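Local coordinates for hypothetical protein TM1553 (Thermotoga maritima, PDB 1VRM) that belongs to the ApbE family and probably transfers FMN from FAD onto acceptor proteins, at residues 167-178 and 189-198; 21-32 and 45-56. One frame throughout, in Å; residues are numbered along the deposited sequence.

Interaction 1 (167-178 and 189-198)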
loop_
_atom_site.group_PDB
_atom_site.type_symbol
_atom_site.label_atom_id
_atom_site.label_comp_id
_atom_site.label_asym_id
_atom_site.label_seq_id
_atom_site.Cartn_x
_atom_site.Cartn_y
_atom_site.Cartn_z
ATOM N N LYS A 167 0.450 -2.616 3.768
ATOM C CA LYS A 167 -0.691 -3.520 3.572
ATOM C C LYS A 167 -0.317 -4.664 2.645
ATOM O O LYS A 167 -0.600 -5.824 2.936
ATOM C CB LYS A 167 -1.955 -2.819 3.055
ATOM C CG LYS A 167 -2.664 -1.908 4.062
ATOM C CD LYS A 167 -4.030 -1.476 3.510
ATOM C CE LYS A 167 -3.922 -0.526 2.367
ATOM N NZ LYS A 167 -3.355 0.778 2.834
ATOM N N GLY A 168 0.350 -4.361 1.518
ATOM C CA GLY A 168 0.778 -5.389 0.601
ATOM C C GLY A 168 1.715 -6.384 1.250
ATOM O O GLY A 168 1.629 -7.604 1.048
ATOM N N TYR A 169 2.678 -5.851 1.982
ATOM C CA TYR A 169 3.615 -6.698 2.695
ATOM C C TYR A 169 2.882 -7.660 3.653
ATOM O O TYR A 169 3.138 -8.866 3.646
ATOM C CB TYR A 169 4.585 -5.801 3.447
ATOM C CG TYR A 169 5.502 -6.594 4.339
ATOM C CD1 TYR A 169 6.438 -7.443 3.786
ATOM C CD2 TYR A 169 5.423 -6.536 5.721
ATOM C CE1 TYR A 169 7.283 -8.203 4.568
ATOM C CE2 TYR A 169 6.274 -7.324 6.525
ATOM C CZ TYR A 169 7.192 -8.126 5.949
ATOM O OH TYR A 169 8.060 -8.924 6.703
ATOM N N ALA A 170 1.992 -7.087 4.463
ATOM C CA ALA A 170 1.200 -7.875 5.436
ATOM C C ALA A 170 0.368 -8.925 4.685
ATOM O O ALA A 170 0.231 -10.088 5.151
ATOM C CB ALA A 170 0.328 -6.999 6.220
ATOM N N LEU A 171 -0.194 -8.539 3.547
ATOM C CA LEU A 171 -1.025 -9.475 2.788
ATOM C C LEU A 171 -0.210 -10.635 2.244
ATOM O O LEU A 171 -0.680 -11.754 2.217
ATOM C CB LEU A 171 -1.798 -8.809 1.663
ATOM C CG LEU A 171 -2.882 -7.863 2.206
ATOM C CD1 LEU A 171 -3.395 -6.961 1.076
ATOM C CD2 LEU A 171 -4.017 -8.588 2.848
ATOM N N ASP A 172 0.966 -10.339 1.723
ATOM C CA ASP A 172 1.850 -11.389 1.239
ATOM C C ASP A 172 2.256 -12.325 2.408
ATOM O O ASP A 172 2.244 -13.532 2.250
ATOM C CB ASP A 172 3.061 -10.805 0.545
ATOM C CG ASP A 172 2.708 -10.215 -0.814
ATOM O OD1 ASP A 172 1.657 -10.635 -1.408
ATOM O OD2 ASP A 172 3.460 -9.307 -1.275
ATOM N N ARG A 173 2.596 -11.752 3.564
ATOM C CA ARG A 173 2.886 -12.562 4.754
ATOM C C ARG A 173 1.688 -13.421 5.161
ATOM O O ARG A 173 1.839 -14.594 5.519
ATOM C CB ARG A 173 3.311 -11.695 5.917
ATOM C CG ARG A 173 4.807 -11.460 5.810
ATOM C CD ARG A 173 5.373 -10.904 7.036
ATOM N NE ARG A 173 5.035 -11.681 8.216
ATOM C CZ ARG A 173 5.754 -12.660 8.729
ATOM N NH1 ARG A 173 6.919 -12.998 8.178
ATOM N NH2 ARG A 173 5.331 -13.277 9.834
ATOM N N ALA A 174 0.514 -12.848 5.104
ATOM C CA ALA A 174 -0.692 -13.567 5.466
ATOM C C ALA A 174 -0.856 -14.833 4.632
ATOM O O ALA A 174 -1.154 -15.893 5.180
ATOM C CB ALA A 174 -1.903 -12.672 5.378
ATOM N N ARG A 175 -0.705 -14.737 3.314
ATOM C CA ARG A 175 -0.753 -15.922 2.473
ATOM C C ARG A 175 0.306 -16.944 2.869
ATOM O O ARG A 175 0.032 -18.151 2.948
ATOM C CB ARG A 175 -0.526 -15.520 1.028
ATOM C CG ARG A 175 -0.356 -16.718 0.081
ATOM C CD ARG A 175 -0.340 -16.279 -1.360
ATOM N NE ARG A 175 0.029 -17.376 -2.227
ATOM C CZ ARG A 175 1.296 -17.778 -2.378
ATOM N NH1 ARG A 175 2.312 -17.214 -1.713
ATOM N NH2 ARG A 175 1.536 -18.798 -3.158
ATOM N N GLN A 176 1.530 -16.496 3.148
ATOM C CA GLN A 176 2.635 -17.389 3.510
ATOM C C GLN A 176 2.274 -18.133 4.798
ATOM O O GLN A 176 2.530 -19.331 4.922
ATOM C CB GLN A 176 3.958 -16.617 3.702
ATOM C CG GLN A 176 4.542 -15.857 2.455
ATOM C CD GLN A 176 5.641 -14.759 2.850
ATOM O OE1 GLN A 176 6.212 -14.769 3.978
ATOM N NE2 GLN A 176 5.935 -13.843 1.905
ATOM N N ILE A 177 1.679 -17.422 5.744
ATOM C CA ILE A 177 1.251 -18.025 7.029
ATOM C C ILE A 177 0.229 -19.130 6.768
ATOM O O ILE A 177 0.370 -20.262 7.244
ATOM C CB ILE A 177 0.712 -16.951 8.025
ATOM C CG1 ILE A 177 1.853 -16.047 8.477
ATOM C CG2 ILE A 177 -0.010 -17.596 9.187
ATOM C CD1 ILE A 177 1.439 -14.786 9.125
ATOM N N ALA A 178 -0.789 -18.827 5.965
ATOM C CA ALA A 178 -1.840 -19.800 5.697
ATOM C C ALA A 178 -1.255 -21.058 5.078
ATOM O O ALA A 178 -1.584 -22.192 5.468
ATOM C CB ALA A 178 -2.873 -19.183 4.793
ATOM N N VAL A 189 -7.139 -12.888 1.623
ATOM C CA VAL A 189 -7.061 -11.892 2.670
ATOM C C VAL A 189 -7.220 -10.519 2.054
ATOM O O VAL A 189 -6.696 -10.287 0.959
ATOM C CB VAL A 189 -5.731 -11.939 3.399
ATOM C CG1 VAL A 189 -5.733 -10.993 4.600
ATOM C CG2 VAL A 189 -5.396 -13.369 3.836
ATOM N N GLU A 190 -7.888 -9.630 2.765
ATOM C CA GLU A 190 -8.188 -8.286 2.264
ATOM C C GLU A 190 -7.826 -7.306 3.367
ATOM O O GLU A 190 -8.049 -7.581 4.550
ATOM C CB GLU A 190 -9.668 -8.195 1.941
ATOM C CG GLU A 190 -10.100 -6.939 1.284
ATOM C CD GLU A 190 -11.584 -6.973 0.925
ATOM O OE1 GLU A 190 -12.222 -8.034 1.113
ATOM O OE2 GLU A 190 -12.102 -5.929 0.468
ATOM N N ALA A 191 -7.265 -6.175 2.956
ATOM C CA ALA A 191 -7.011 -5.066 3.876
ATOM C C ALA A 191 -7.277 -3.809 3.102
ATOM O O ALA A 191 -6.634 -3.546 2.092
ATOM C CB ALA A 191 -5.614 -5.115 4.415
ATOM N N GLY A 192 -8.271 -3.065 3.544
ATOM C CA GLY A 192 -8.604 -1.794 2.925
ATOM C C GLY A 192 -8.702 -1.875 1.414
ATOM O O GLY A 192 -8.129 -1.036 0.675
ATOM N N GLY A 193 -9.394 -2.867 0.919
ATOM C CA GLY A 193 -9.513 -2.883 -0.586
ATOM C C GLY A 193 -8.235 -3.271 -1.399
ATOM O O GLY A 193 -8.041 -2.952 -2.609
ATOM N N ASP A 194 -7.287 -3.855 -0.704
ATOM C CA ASP A 194 -6.196 -4.640 -1.307
ATOM C C ASP A 194 -6.509 -6.102 -0.996
ATOM O O ASP A 194 -6.944 -6.426 0.113
ATOM C CB ASP A 194 -4.858 -4.277 -0.718
ATOM C CG ASP A 194 -4.447 -2.802 -1.011
ATOM O OD1 ASP A 194 -5.166 -2.118 -1.776
ATOM O OD2 ASP A 194 -3.406 -2.368 -0.462
ATOM N N VAL A 195 -6.232 -7.014 -1.925
ATOM C CA VAL A 195 -6.547 -8.416 -1.750
ATOM C C VAL A 195 -5.378 -9.299 -2.207
ATOM O O VAL A 195 -4.729 -9.020 -3.254
ATOM C CB VAL A 195 -7.788 -8.799 -2.592
ATOM C CG1 VAL A 195 -8.118 -10.269 -2.433
ATOM C CG2 VAL A 195 -9.035 -7.962 -2.189
ATOM N N ARG A 196 -5.078 -10.317 -1.416
ATOM C CA ARG A 196 -4.136 -11.376 -1.807
ATOM C C ARG A 196 -4.872 -12.726 -1.775
ATOM O O ARG A 196 -5.503 -13.062 -0.779
ATOM C CB ARG A 196 -2.934 -11.416 -0.896
ATOM C CG ARG A 196 -1.889 -12.389 -1.286
ATOM C CD ARG A 196 -1.142 -11.922 -2.522
ATOM N NE ARG A 196 0.123 -12.577 -2.670
ATOM C CZ ARG A 196 0.296 -13.584 -3.467
ATOM N NH1 ARG A 196 -0.724 -14.046 -4.112
ATOM N NH2 ARG A 196 1.453 -14.167 -3.550
ATOM N N ILE A 197 -4.812 -13.466 -2.875
ATOM C CA ILE A 197 -5.436 -14.765 -2.949
ATOM C C ILE A 197 -4.524 -15.792 -2.238
ATOM O O ILE A 197 -3.331 -15.923 -2.553
ATOM C CB ILE A 197 -5.704 -15.209 -4.386
ATOM C CG1 ILE A 197 -6.517 -14.180 -5.164
ATOM C CG2 ILE A 197 -6.331 -16.593 -4.446
ATOM C CD1 ILE A 197 -7.737 -13.698 -4.512
ATOM N N ILE A 198 -5.127 -16.584 -1.352
ATOM C CA ILE A 198 -4.436 -17.697 -0.721
ATOM C C ILE A 198 -4.402 -18.916 -1.634
ATOM O O ILE A 198 -3.328 -19.506 -1.888
ATOM C CB ILE A 198 -5.027 -18.085 0.640
ATOM C CG1 ILE A 198 -4.894 -16.940 1.636
ATOM C CG2 ILE A 198 -4.380 -19.383 1.159
ATOM C CD1 ILE A 198 -5.710 -17.143 2.951
#
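Leu171 points from the helix into the hairpin 189-197 and spreads its two methyls over both strands. Leu171 CD1 rests against Asp194 CB at 3.5 Å, while Leu171 CD2 turns to Val189 and to Ala191 CB, 4.1 Å away. Further along the helix, Ala174 meets Val189, and Ala178 CB lies 3.9 Å from Ile198 CG2.

On one flank the contact becomes polar. Arg196 leaves its strand with CG anti to the backbone N (chi1 -176°) and then bends at chi2, which brings NE into a salt bridge with Asp172 OD1 at 2.8 Å. NE meets this oxygen nearly end-on to its C-O bond, the carboxylate and guanidinium planes standing 88° apart. Arg175 runs extended over the same guanidinium, its CD 3.5 Å from Arg196 CZ, and the two guanidinium groups end nearly parallel. At the opposite end, Lys167 CE approaches Asp194 OD2 at 3.4 Å, but Lys167 NZ stays 4.6 Å from that oxygen, beyond a salt bridge.

A second shell fixes these groups: Thr273 and Ala272 N bind the Asp172 carboxylate, and Gly228 O accepts from Arg196 NH1. Asp194 OD2 makes a weak hydrogen bond to an unidentified ligand, probably from the crystallisation liquor, which may mark a pocket. Helix 166-181 runs nearly along the strands, parallel to 194-197 and antiparallel to 189-191, between helices 41-58 and 272-296.

Interaction 2 (21-32 and 45-56)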
loop_
_atom_site.group_PDB
_atom_site.type_symbol
_atom_site.label_atom_id
_atom_site.label_comp_id
_atom_site.label_asym_id
_atom_site.label_seq_id
_atom_site.Cartn_x
_atom_site.Cartn_y
_atom_site.Cartn_z
ATOM N N LEU A 21 -12.979 -14.054 9.323
ATOM C CA LEU A 21 -12.595 -13.276 10.482
ATOM C C LEU A 21 -12.432 -11.827 9.987
ATOM O O LEU A 21 -11.614 -11.592 9.073
ATOM C CB LEU A 21 -11.303 -13.763 11.074
ATOM C CG LEU A 21 -10.725 -13.172 12.374
ATOM C CD1 LEU A 21 -11.713 -13.308 13.529
ATOM C CD2 LEU A 21 -9.439 -13.840 12.743
ATOM N N ARG A 22 -13.198 -10.884 10.552
ATOM C CA ARG A 22 -13.063 -9.451 10.246
ATOM C C ARG A 22 -12.613 -8.698 11.446
ATOM O O ARG A 22 -13.085 -8.965 12.536
ATOM C CB ARG A 22 -14.332 -8.840 9.745
ATOM C CG ARG A 22 -14.785 -9.411 8.458
ATOM C CD ARG A 22 -15.803 -8.576 7.845
ATOM N NE ARG A 22 -16.624 -9.334 6.945
ATOM C CZ ARG A 22 -17.461 -8.812 6.050
ATOM N NH1 ARG A 22 -17.581 -7.500 5.924
ATOM N NH2 ARG A 22 -18.183 -9.633 5.302
ATOM N N ASP A 23 -11.726 -7.722 11.261
ATOM C CA ASP A 23 -11.215 -6.909 12.375
ATOM C C ASP A 23 -10.615 -5.631 11.749
ATOM O O ASP A 23 -10.861 -5.337 10.565
ATOM C CB ASP A 23 -10.182 -7.683 13.210
ATOM C CG ASP A 23 -10.143 -7.224 14.706
ATOM O OD1 ASP A 23 -10.121 -5.990 15.005
ATOM O OD2 ASP A 23 -10.126 -8.107 15.587
ATOM N N PHE A 24 -9.854 -4.901 12.569
ATOM C CA PHE A 24 -9.242 -3.656 12.187
ATOM C C PHE A 24 -7.740 -3.825 12.439
ATOM O O PHE A 24 -7.298 -4.222 13.540
ATOM C CB PHE A 24 -9.885 -2.511 12.973
ATOM C CG PHE A 24 -11.330 -2.342 12.636
ATOM C CD1 PHE A 24 -11.704 -1.597 11.581
ATOM C CD2 PHE A 24 -12.306 -3.002 13.342
ATOM C CE1 PHE A 24 -13.049 -1.435 11.212
ATOM C CE2 PHE A 24 -13.671 -2.870 12.971
ATOM C CZ PHE A 24 -14.021 -2.093 11.895
ATOM N N ALA A 25 -6.963 -3.526 11.400
ATOM C CA ALA A 25 -5.516 -3.552 11.495
ATOM C C ALA A 25 -5.025 -2.739 10.316
ATOM O O ALA A 25 -5.791 -2.511 9.381
ATOM C CB ALA A 25 -4.990 -4.993 11.431
ATOM N N LEU A 26 -3.737 -2.424 10.304
ATOM C CA LEU A 26 -3.068 -1.790 9.169
ATOM C C LEU A 26 -3.755 -0.473 8.799
ATOM O O LEU A 26 -3.797 -0.061 7.634
ATOM C CB LEU A 26 -3.023 -2.773 8.006
ATOM C CG LEU A 26 -2.319 -4.127 8.239
ATOM C CD1 LEU A 26 -2.688 -5.135 7.201
ATOM C CD2 LEU A 26 -0.796 -3.870 8.274
ATOM N N GLY A 27 -4.305 0.185 9.824
ATOM C CA GLY A 27 -5.044 1.405 9.668
ATOM C C GLY A 27 -6.350 1.340 8.895
ATOM O O GLY A 27 -6.859 2.373 8.475
ATOM N N THR A 28 -6.921 0.151 8.777
ATOM C CA THR A 28 -8.074 -0.064 7.952
ATOM C C THR A 28 -8.866 -1.241 8.516
ATOM O O THR A 28 -8.648 -1.664 9.664
ATOM C CB THR A 28 -7.619 -0.266 6.465
ATOM O OG1 THR A 28 -8.735 -0.200 5.555
ATOM C CG2 THR A 28 -6.797 -1.563 6.247
ATOM N N SER A 29 -9.831 -1.712 7.738
ATOM C CA SER A 29 -10.547 -2.924 8.063
ATOM C C SER A 29 -9.877 -4.061 7.291
ATOM O O SER A 29 -9.390 -3.857 6.170
ATOM C CB SER A 29 -12.030 -2.808 7.708
ATOM O OG SER A 29 -12.138 -2.380 6.389
ATOM N N VAL A 30 -9.857 -5.248 7.895
ATOM C CA VAL A 30 -9.286 -6.452 7.308
ATOM C C VAL A 30 -10.305 -7.573 7.328
ATOM O O VAL A 30 -11.189 -7.598 8.192
ATOM C CB VAL A 30 -7.968 -6.880 7.987
ATOM C CG1 VAL A 30 -6.956 -5.740 7.963
ATOM C CG2 VAL A 30 -8.181 -7.321 9.402
ATOM N N ARG A 31 -10.184 -8.491 6.378
ATOM C CA ARG A 31 -11.065 -9.629 6.247
ATOM C C ARG A 31 -10.203 -10.815 5.861
ATOM O O ARG A 31 -9.373 -10.734 4.925
ATOM C CB ARG A 31 -12.130 -9.319 5.220
ATOM C CG ARG A 31 -13.094 -10.397 4.923
ATOM C CD ARG A 31 -13.988 -9.804 3.862
ATOM N NE ARG A 31 -15.046 -10.705 3.552
ATOM C CZ ARG A 31 -15.762 -10.649 2.450
ATOM N NH1 ARG A 31 -15.498 -9.734 1.523
ATOM N NH2 ARG A 31 -16.725 -11.542 2.282
ATOM N N ILE A 32 -10.346 -11.903 6.580
ATOM C CA ILE A 32 -9.526 -13.064 6.357
ATOM C C ILE A 32 -10.499 -14.215 6.062
ATOM O O ILE A 32 -11.363 -14.481 6.875
ATOM C CB ILE A 32 -8.705 -13.370 7.609
ATOM C CG1 ILE A 32 -7.756 -12.216 7.998
ATOM C CG2 ILE A 32 -7.913 -14.670 7.431
ATOM C CD1 ILE A 32 -7.444 -12.171 9.472
ATOM N N ALA A 45 -6.698 -18.237 10.527
ATOM C CA ALA A 45 -7.128 -16.852 10.550
ATOM C C ALA A 45 -6.596 -16.065 11.749
ATOM O O ALA A 45 -6.225 -14.900 11.635
ATOM C CB ALA A 45 -8.638 -16.777 10.462
ATOM N N GLU A 46 -6.640 -16.672 12.934
ATOM C CA GLU A 46 -6.117 -16.018 14.144
ATOM C C GLU A 46 -4.621 -15.690 13.984
ATOM O O GLU A 46 -4.204 -14.581 14.327
ATOM C CB GLU A 46 -6.319 -16.901 15.371
ATOM C CG GLU A 46 -5.647 -16.401 16.684
ATOM C CD GLU A 46 -6.016 -14.989 17.165
ATOM O OE1 GLU A 46 -7.182 -14.549 16.949
ATOM O OE2 GLU A 46 -5.129 -14.339 17.843
ATOM N N ALA A 47 -3.864 -16.636 13.477
ATOM C CA ALA A 47 -2.416 -16.447 13.208
ATOM C C ALA A 47 -2.202 -15.269 12.276
ATOM O O ALA A 47 -1.306 -14.442 12.493
ATOM C CB ALA A 47 -1.832 -17.646 12.589
ATOM N N ILE A 48 -2.995 -15.239 11.223
ATOM C CA ILE A 48 -2.896 -14.168 10.226
ATOM C C ILE A 48 -3.226 -12.800 10.843
ATOM O O ILE A 48 -2.492 -11.826 10.693
ATOM C CB ILE A 48 -3.819 -14.447 9.035
ATOM C CG1 ILE A 48 -3.275 -15.568 8.182
ATOM C CG2 ILE A 48 -3.991 -13.161 8.220
ATOM C CD1 ILE A 48 -4.213 -16.076 7.145
ATOM N N LEU A 49 -4.301 -12.717 11.613
ATOM C CA LEU A 49 -4.665 -11.467 12.256
ATOM C C LEU A 49 -3.584 -11.003 13.207
ATOM O O LEU A 49 -3.225 -9.794 13.270
ATOM C CB LEU A 49 -5.977 -11.614 13.017
ATOM C CG LEU A 49 -6.470 -10.275 13.605
ATOM C CD1 LEU A 49 -6.669 -9.129 12.589
ATOM C CD2 LEU A 49 -7.761 -10.569 14.407
ATOM N N GLU A 50 -3.020 -11.955 13.943
ATOM C CA GLU A 50 -1.921 -11.573 14.873
ATOM C C GLU A 50 -0.765 -10.951 14.089
ATOM O O GLU A 50 -0.202 -9.937 14.511
ATOM C CB GLU A 50 -1.424 -12.772 15.649
ATOM C CG GLU A 50 -2.477 -13.303 16.614
ATOM C CD GLU A 50 -1.994 -14.582 17.340
ATOM O OE1 GLU A 50 -0.829 -15.006 17.163
ATOM O OE2 GLU A 50 -2.836 -15.147 18.061
ATOM N N ASP A 51 -0.407 -11.549 12.964
ATOM C CA ASP A 51 0.712 -10.982 12.156
ATOM C C ASP A 51 0.357 -9.598 11.598
ATOM O O ASP A 51 1.192 -8.685 11.563
ATOM C CB ASP A 51 1.092 -11.930 11.057
ATOM C CG ASP A 51 2.437 -11.618 10.471
ATOM O OD1 ASP A 51 3.396 -11.606 11.261
ATOM O OD2 ASP A 51 2.536 -11.407 9.223
HETATM N N MSE A 52 -0.876 -9.444 11.142
HETATM C CA MSE A 52 -1.312 -8.143 10.595
HETATM C C MSE A 52 -1.222 -7.056 11.663
HETATM O O MSE A 52 -0.758 -5.930 11.392
HETATM C CB MSE A 52 -2.720 -8.217 10.004
HETATM C CG MSE A 52 -2.726 -9.031 8.791
HETATM SE SE MSE A 52 -4.663 -9.195 8.206
HETATM C CE MSE A 52 -4.409 -8.590 6.308
ATOM N N LYS A 53 -1.657 -7.391 12.874
ATOM C CA LYS A 53 -1.552 -6.454 13.990
ATOM C C LYS A 53 -0.099 -6.199 14.373
ATOM O O LYS A 53 0.291 -5.046 14.622
ATOM C CB LYS A 53 -2.367 -6.922 15.183
ATOM C CG LYS A 53 -3.868 -6.914 14.904
ATOM C CD LYS A 53 -4.647 -7.469 16.069
ATOM C CE LYS A 53 -6.134 -7.218 15.870
ATOM N NZ LYS A 53 -6.406 -5.843 15.377
ATOM N N ARG A 54 0.712 -7.236 14.383
ATOM C CA ARG A 54 2.127 -7.104 14.689
ATOM C C ARG A 54 2.808 -6.086 13.742
ATOM O O ARG A 54 3.512 -5.185 14.159
ATOM C CB ARG A 54 2.805 -8.448 14.548
ATOM C CG ARG A 54 4.299 -8.427 14.819
ATOM C CD ARG A 54 4.942 -9.757 14.531
ATOM N NE ARG A 54 4.938 -10.042 13.116
ATOM C CZ ARG A 54 5.828 -9.527 12.272
ATOM N NH1 ARG A 54 6.814 -8.745 12.739
ATOM N NH2 ARG A 54 5.752 -9.808 10.988
ATOM N N ILE A 55 2.573 -6.257 12.460
ATOM C CA ILE A 55 3.118 -5.383 11.404
ATOM C C ILE A 55 2.565 -3.952 11.600
ATOM O O ILE A 55 3.267 -2.960 11.410
ATOM C CB ILE A 55 2.766 -5.948 9.997
ATOM C CG1 ILE A 55 3.553 -7.216 9.805
ATOM C CG2 ILE A 55 2.916 -4.877 8.928
ATOM C CD1 ILE A 55 3.067 -8.003 8.644
ATOM N N THR A 56 1.287 -3.842 11.978
ATOM C CA THR A 56 0.660 -2.541 12.218
ATOM C C THR A 56 1.475 -1.705 13.216
ATOM O O THR A 56 1.715 -0.514 12.986
ATOM C CB THR A 56 -0.791 -2.670 12.733
ATOM O OG1 THR A 56 -1.586 -3.366 11.761
ATOM C CG2 THR A 56 -1.420 -1.310 12.928
HETATM O O HOH W 1 -8.302 -4.200 16.149
#
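A β-hairpin packs against the helix that follows it: strands 21-25 and 28-32, at the edge of the antiparallel sheet and joined by a type I' turn, lay one face on helix 45-56. The helix axis runs 17° from the direction of the first strand and nearly antiparallel to the second.

The apolar seam begins at Ala45, whose CB sits 3.8 Å from both Leu21 CD2 and Ile32 CG2. Ile32 sends its CD1 onward to Ile48 CG2 and the Leu49 side chain, sliding past Ile48 in the opposite direction. Leu49, with CG anti to the backbone N (chi1 -175°), touches Asp23 with both methyls, and Leu49 CD1 also reaches Val30 CG2 at 4.0 Å. Selenomethionine Met52 meets Val30 tip to tip, its SE 4.0 Å from Val30 CB, while its CE touches Leu26.

The turn is fastened to the helix by a backbone-to-side-chain hydrogen bond. Leu26 N donates to Thr56 OG1 at 2.8 Å, and the same hydroxyl donates to Met52 O at 2.7 Å, tilted from the carbonyl plane. Met52 O is thus held from opposite faces by Thr56 OG1 and Thr56 N, while the hydroxyl both accepts from the turn and donates within the helix. Toward one edge, Asp23 OD1 and Lys53 NZ form a long salt bridge, bridged by a water; Lys53 has two conformers, which makes this link less certain.

Deeper in the fold, Leu26 rests on Ala170 and Ala191, Val30 also leans on Ala191, and Met52 touches Leu171 and Val189. Helix 41-58 packs over one face of the outermost hairpin, with helix 166-181 beside it and strand 186-191 next to strand 28-35.

How the interactions relate
From the N terminus, interaction 2 comes first: hairpin 21-32 leads through a short connection into helix 45-56, which packs back on the hairpin that precedes it and closes a short local loop. Interaction 1 opens later and reverses the order: helix 167-178 precedes hairpin 189-198. The two loops follow in series, neither nested nor crossed, yet they lie side by side with centres about 9 Å apart. Strands 28-35 and 186-191 are neighbours in one antiparallel sheet, where Glu190 N reaches Arg31 O at 2.8 Å in a probable hydrogen bond. The helices are joined by a salt bridge between Arg173 NE and Asp51 OD2, 2.7 Å long. Together they unite two hairpins and two helices in one layered block.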